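Local coordinates for putative ABC transporter (Thermobispora bispora, PDB 4PE6), which probably serves as the solute-binding protein of an ABC transporter, perhaps for carbohydrates, and here holds a trihydroxybutanoic acid in its pocket, at residues 107-115 against 121-129. Sequence-based numbering, arbitrary orientation.
Sequences VKVVVFDSA and AYILQNSFV. With LTH ((2R,3S)-2,3,4-trihydroxybutanoic acid), chain C.
Asp-113 and Phe-128 meet beside the bound trihydroxybutanoic acid. OD1 of Asp-113 lies near the plane of the Phe-128 ring, 3.7 Å from CE1 at its edge. Asp-113 OD1 also accepts a hydrogen bond from O4 of the ligand at 2.5 Å. Asp-113 OD2 accepts one from ligand O2 at 2.6 Å, and the carboxylate thus takes two hydroxyls at once. CG of Asp-113 is anti to the backbone N (chi1 -174°), which carries the carboxylate beyond the strand end to the ligand. Asn-88 and Gln-263 donate to OD2 and OD1 respectively and fix the rotation of the group. An alanine here would probably leave ligand O4 and O2, and the side-chain amides of Asn-88 and Gln-263, without their shared acceptor. Asn-126 O lies over the centre of the Phe-128 ring, 3.4 Å above its plane. Pro-160, Glu-163 and Met-164 of helix 159-173 touch the Phe-128 side chain and help to place it.

Behind the pocket, strands 108-112 and 122-126 run parallel. Val-109 O takes the N-H of Tyr-122, and Tyr-122 O takes that of Val-111. Val-111 O then binds Leu-124 N at 2.9 Å. The last bond, Asp-113 N to Leu-124 O at 3.0 Å, anchors the backbone of the ligand-binding aspartate. On one face CB of Ala-121 fits against Val-109 CG1 and Val-111 CG2. Farther along, Ile-123 CG2 packs 3.4 Å from Ser-114 O, a buried carbonyl with no hydrogen-bond partner. Val-110, Phe-112 and Leu-124 line the other face.

Strand 84-88 flanks 108-112, and strand 283-290 lies on the far side of 122-126 in the sheet. Ligand-binding side chains at the carboxyl ends of parallel strands, facing an interdomain cleft, are characteristic of the periplasmic binding protein fold.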
ATOM      1  N   VAL A 107     -12.791  16.719  15.460  1.00 23.88           N
ATOM      2  CA  VAL A 107     -12.740  15.459  14.713  1.00 23.31           C
ATOM      3  C   VAL A 107     -11.447  14.713  15.061  1.00 23.03           C
ATOM      4  O   VAL A 107     -10.353  15.316  15.104  1.00 23.01           O
ATOM      5  CB  VAL A 107     -12.800  15.684  13.173  1.00 22.85           C
ATOM      6  CG1 VAL A 107     -12.838  14.357  12.413  1.00 22.57           C
ATOM      7  CG2 VAL A 107     -14.024  16.511  12.785  1.00 23.16           C
ATOM      8  N   LYS A 108     -11.581  13.409  15.306  1.00 22.46           N
ATOM      9  CA  LYS A 108     -10.436  12.530  15.504  1.00 22.21           C
ATOM     10  C   LYS A 108      -9.878  12.195  14.130  1.00 21.08           C
ATOM     11  O   LYS A 108     -10.633  11.799  13.217  1.00 20.50           O
ATOM     12  CB  LYS A 108     -10.831  11.224  16.236  1.00 22.90           C
ATOM     13  CG  LYS A 108     -11.275  11.379  17.683  1.00 24.38           C
ATOM     14  CD  LYS A 108     -10.258  12.214  18.455  1.00 25.20           C
ATOM     15  CE  LYS A 108     -10.229  11.930  19.935  1.00 26.92           C
ATOM     16  NZ  LYS A 108     -11.128  12.780  20.721  1.00 27.72           N
ATOM     17  N   VAL A 109      -8.570  12.332  13.967  1.00 20.28           N
ATOM     18  CA  VAL A 109      -7.963  12.155  12.655  1.00 19.69           C
ATOM     19  C   VAL A 109      -6.932  11.052  12.704  1.00 18.96           C
ATOM     20  O   VAL A 109      -5.987  11.117  13.479  1.00 18.97           O
ATOM     21  CB  VAL A 109      -7.330  13.477  12.153  1.00 20.08           C
ATOM     22  CG1 VAL A 109      -6.573  13.249  10.858  1.00 19.93           C
ATOM     23  CG2 VAL A 109      -8.407  14.536  11.979  1.00 20.53           C
ATOM     24  N   VAL A 110      -7.153  10.014  11.898  1.00 18.47           N
ATOM     25  CA  VAL A 110      -6.187   8.960  11.697  1.00 17.74           C
ATOM     26  C   VAL A 110      -5.667   9.035  10.278  1.00 17.14           C
ATOM     27  O   VAL A 110      -6.416   8.831   9.299  1.00 16.66           O
ATOM     28  CB  VAL A 110      -6.799   7.566  11.944  1.00 18.02           C
ATOM     29  CG1 VAL A 110      -5.748   6.492  11.786  1.00 18.03           C
ATOM     30  CG2 VAL A 110      -7.440   7.500  13.326  1.00 18.52           C
ATOM     31  N   VAL A 111      -4.390   9.377  10.163  1.00 16.72           N
ATOM     32  CA  VAL A 111      -3.691   9.283   8.903  1.00 16.28           C
ATOM     33  C   VAL A 111      -3.198   7.849   8.776  1.00 15.99           C
ATOM     34  O   VAL A 111      -2.556   7.326   9.693  1.00 16.17           O
ATOM     35  CB  VAL A 111      -2.509  10.253   8.878  1.00 16.43           C
ATOM     36  CG1 VAL A 111      -1.589   9.973   7.691  1.00 16.38           C
ATOM     37  CG2 VAL A 111      -3.012  11.695   8.883  1.00 16.68           C
ATOM     38  N   PHE A 112      -3.495   7.194   7.663  1.00 15.45           N
ATOM     39  CA  PHE A 112      -3.061   5.820   7.484  1.00 15.27           C
ATOM     40  C   PHE A 112      -2.358   5.599   6.161  1.00 15.22           C
ATOM     41  O   PHE A 112      -2.479   6.405   5.241  1.00 15.15           O
ATOM     42  CB  PHE A 112      -4.191   4.795   7.702  1.00 15.24           C
ATOM     43  CG  PHE A 112      -5.207   4.777   6.608  1.00 15.05           C
ATOM     44  CD1 PHE A 112      -6.220   5.710   6.594  1.00 14.99           C
ATOM     45  CD2 PHE A 112      -5.123   3.859   5.579  1.00 15.04           C
ATOM     46  CE1 PHE A 112      -7.185   5.700   5.585  1.00 15.12           C
ATOM     47  CE2 PHE A 112      -6.056   3.854   4.569  1.00 15.14           C
ATOM     48  CZ  PHE A 112      -7.078   4.773   4.566  1.00 15.21           C
ATOM     49  N   ASP A 113      -1.603   4.511   6.094  1.00 15.36           N
ATOM     50  CA  ASP A 113      -0.786   4.161   4.941  1.00 15.56           C
ATOM     51  C   ASP A 113       0.114   5.314   4.530  1.00 15.95           C
ATOM     52  O   ASP A 113       0.338   5.558   3.335  1.00 15.89           O
ATOM     53  CB  ASP A 113      -1.690   3.736   3.770  1.00 15.38           C
ATOM     54  CG  ASP A 113      -0.905   3.212   2.581  1.00 15.42           C
ATOM     55  OD1 ASP A 113       0.014   2.409   2.803  1.00 15.44           O
ATOM     56  OD2 ASP A 113      -1.216   3.605   1.421  1.00 15.28           O
ATOM     57  N   SER A 114       0.623   6.019   5.540  1.00 16.76           N
ATOM     58  CA  SER A 114       1.527   7.144   5.373  1.00 17.46           C
ATOM     59  C   SER A 114       1.964   7.617   6.755  1.00 18.35           C
ATOM     60  O   SER A 114       1.277   7.370   7.753  1.00 18.52           O
ATOM     61  CB  SER A 114       0.867   8.313   4.660  1.00 17.57           C
ATOM     62  OG  SER A 114       0.908   8.141   3.243  1.00 18.30           O
ATOM     63  N   ALA A 115       3.091   8.316   6.773  1.00 19.28           N
ATOM     64  CA  ALA A 115       3.586   9.005   7.961  1.00 20.52           C
ATOM     65  C   ALA A 115       3.828  10.454   7.572  1.00 21.35           C
ATOM     66  O   ALA A 115       4.647  10.729   6.698  1.00 22.10           O
ATOM     67  CB  ALA A 115       4.887   8.384   8.404  1.00 20.90           C
ATOM     68  N   ALA A 121      -2.863  14.537  14.387  1.00 22.85           N
ATOM     69  CA  ALA A 121      -3.323  13.261  13.835  1.00 21.81           C
ATOM     70  C   ALA A 121      -2.589  12.094  14.453  1.00 21.56           C
ATOM     71  O   ALA A 121      -1.446  12.230  14.924  1.00 22.72           O
ATOM     72  CB  ALA A 121      -3.124  13.244  12.329  1.00 21.48           C
ATOM     73  N   TYR A 122      -3.242  10.944  14.435  1.00 20.40           N
ATOM     74  CA  TYR A 122      -2.620   9.672  14.745  1.00 19.79           C
ATOM     75  C   TYR A 122      -2.185   8.982  13.451  1.00 19.23           C
ATOM     76  O   TYR A 122      -2.949   8.914  12.476  1.00 18.83           O
ATOM     77  CB  TYR A 122      -3.614   8.785  15.508  1.00 19.70           C
ATOM     78  CG  TYR A 122      -3.945   9.324  16.891  1.00 20.09           C
ATOM     79  CD1 TYR A 122      -4.880  10.333  17.064  1.00 20.03           C
ATOM     80  CD2 TYR A 122      -3.278   8.840  18.036  1.00 20.72           C
ATOM     81  CE1 TYR A 122      -5.167  10.848  18.319  1.00 20.52           C
ATOM     82  CE2 TYR A 122      -3.573   9.333  19.292  1.00 21.15           C
ATOM     83  CZ  TYR A 122      -4.515  10.327  19.429  1.00 21.23           C
ATOM     84  OH  TYR A 122      -4.786  10.815  20.691  1.00 22.30           O
ATOM     85  N   ILE A 123      -0.953   8.487  13.439  1.00 18.95           N
ATOM     86  CA  ILE A 123      -0.388   7.807  12.277  1.00 18.45           C
ATOM     87  C   ILE A 123      -0.435   6.263  12.433  1.00 18.18           C
ATOM     88  O   ILE A 123       0.070   5.693  13.423  1.00 18.50           O
ATOM     89  CB  ILE A 123       1.065   8.248  12.027  1.00 18.89           C
ATOM     90  CG1 ILE A 123       1.149   9.622  11.326  1.00 19.00           C
ATOM     91  CG2 ILE A 123       1.765   7.252  11.102  1.00 18.67           C
ATOM     92  CD1 ILE A 123       0.311  10.741  11.905  1.00 19.36           C
ATOM     93  N   LEU A 124      -0.991   5.594  11.425  1.00 17.32           N
ATOM     94  CA  LEU A 124      -1.006   4.143  11.368  1.00 17.35           C
ATOM     95  C   LEU A 124      -0.485   3.745  10.003  1.00 17.03           C
ATOM     96  O   LEU A 124      -1.131   3.991   8.995  1.00 16.82           O
ATOM     97  CB  LEU A 124      -2.413   3.594  11.580  1.00 17.29           C
ATOM     98  CG  LEU A 124      -2.477   2.075  11.813  1.00 17.65           C
ATOM     99  CD1 LEU A 124      -3.727   1.751  12.609  1.00 17.92           C
ATOM    100  CD2 LEU A 124      -2.438   1.251  10.509  1.00 17.54           C
ATOM    101  N   GLN A 125       0.691   3.146   9.983  1.00 17.28           N
ATOM    102  CA  GLN A 125       1.413   2.905   8.743  1.00 17.10           C
ATOM    103  C   GLN A 125       1.899   1.470   8.643  1.00 17.22           C
ATOM    104  O   GLN A 125       1.593   0.634   9.496  1.00 17.92           O
ATOM    105  CB  GLN A 125       2.575   3.908   8.636  1.00 17.39           C
ATOM    106  CG  GLN A 125       3.703   3.662   9.640  1.00 18.21           C
ATOM    107  CD  GLN A 125       4.869   4.571   9.381  1.00 18.77           C
ATOM    108  OE1 GLN A 125       5.052   5.544  10.081  1.00 19.70           O
ATOM    109  NE2 GLN A 125       5.636   4.288   8.329  1.00 18.80           N
ATOM    110  N   ASN A 126       2.644   1.185   7.590  1.00 16.89           N
ATOM    111  CA  ASN A 126       3.440  -0.014   7.489  1.00 17.04           C
ATOM    112  C   ASN A 126       4.885   0.432   7.335  1.00 17.05           C
ATOM    113  O   ASN A 126       5.161   1.603   7.018  1.00 16.86           O
ATOM    114  CB  ASN A 126       3.071  -0.845   6.235  1.00 16.79           C
ATOM    115  CG  ASN A 126       1.794  -1.692   6.372  1.00 16.92           C
ATOM    116  OD1 ASN A 126       1.445  -2.412   5.423  1.00 16.82           O
ATOM    117  ND2 ASN A 126       1.070  -1.578   7.480  1.00 17.06           N
ATOM    118  N   SER A 127       5.812  -0.504   7.481  1.00 17.44           N
ATOM    119  CA  SER A 127       7.233  -0.200   7.169  1.00 17.64           C
ATOM    120  C   SER A 127       7.480  -0.191   5.658  1.00 17.19           C
ATOM    121  O   SER A 127       7.725  -1.222   5.037  1.00 17.24           O
ATOM    122  CB  SER A 127       8.196  -1.174   7.818  1.00 18.31           C
ATOM    123  OG  SER A 127       9.517  -0.881   7.397  1.00 18.65           O
ATOM    124  N   PHE A 128       7.462   1.002   5.089  1.00 16.82           N
ATOM    125  CA  PHE A 128       7.760   1.171   3.675  1.00 16.57           C
ATOM    126  C   PHE A 128       9.207   0.822   3.385  1.00 17.02           C
ATOM    127  O   PHE A 128       9.508   0.268   2.331  1.00 16.93           O
ATOM    128  CB  PHE A 128       7.374   2.565   3.225  1.00 16.32           C
ATOM    129  CG  PHE A 128       5.976   2.919   3.604  1.00 15.98           C
ATOM    130  CD1 PHE A 128       4.913   2.130   3.153  1.00 15.66           C
ATOM    131  CD2 PHE A 128       5.708   3.964   4.454  1.00 16.06           C
ATOM    132  CE1 PHE A 128       3.611   2.418   3.530  1.00 15.51           C
ATOM    133  CE2 PHE A 128       4.413   4.260   4.816  1.00 15.78           C
ATOM    134  CZ  PHE A 128       3.366   3.482   4.367  1.00 15.55           C
ATOM    135  N   VAL A 129      10.085   1.074   4.356  1.00 17.68           N
ATOM    136  CA  VAL A 129      11.466   0.676   4.215  1.00 18.35           C
ATOM    137  C   VAL A 129      11.602  -0.839   4.065  1.00 18.45           C
ATOM    138  O   VAL A 129      12.323  -1.305   3.194  1.00 18.69           O
ATOM    139  CB  VAL A 129      12.327   1.168   5.384  1.00 19.20           C
ATOM    140  CG1 VAL A 129      13.715   0.559   5.303  1.00 20.03           C
ATOM    141  CG2 VAL A 129      12.422   2.696   5.343  1.00 19.43           C
TER
HETATM  142  O1  LTH C 401       0.146   0.638  -3.514  1.00 23.17           O
HETATM  143  C1  LTH C 401      -0.368   1.690  -2.984  1.00 19.98           C
HETATM  144  O   LTH C 401      -1.214   2.442  -3.514  1.00 18.42           O
HETATM  145  C2  LTH C 401       0.008   2.027  -1.520  1.00 17.06           C
HETATM  146  O2  LTH C 401      -0.613   3.267  -1.095  1.00 16.65           O
HETATM  147  C3  LTH C 401       1.503   2.183  -1.342  1.00 17.81           C
HETATM  148  O3  LTH C 401       1.987   3.218  -2.196  1.00 17.79           O
HETATM  149  C4  LTH C 401       1.792   2.582   0.119  1.00 17.90           C
HETATM  150  O4  LTH C 401       1.381   1.451   0.932  1.00 16.32           O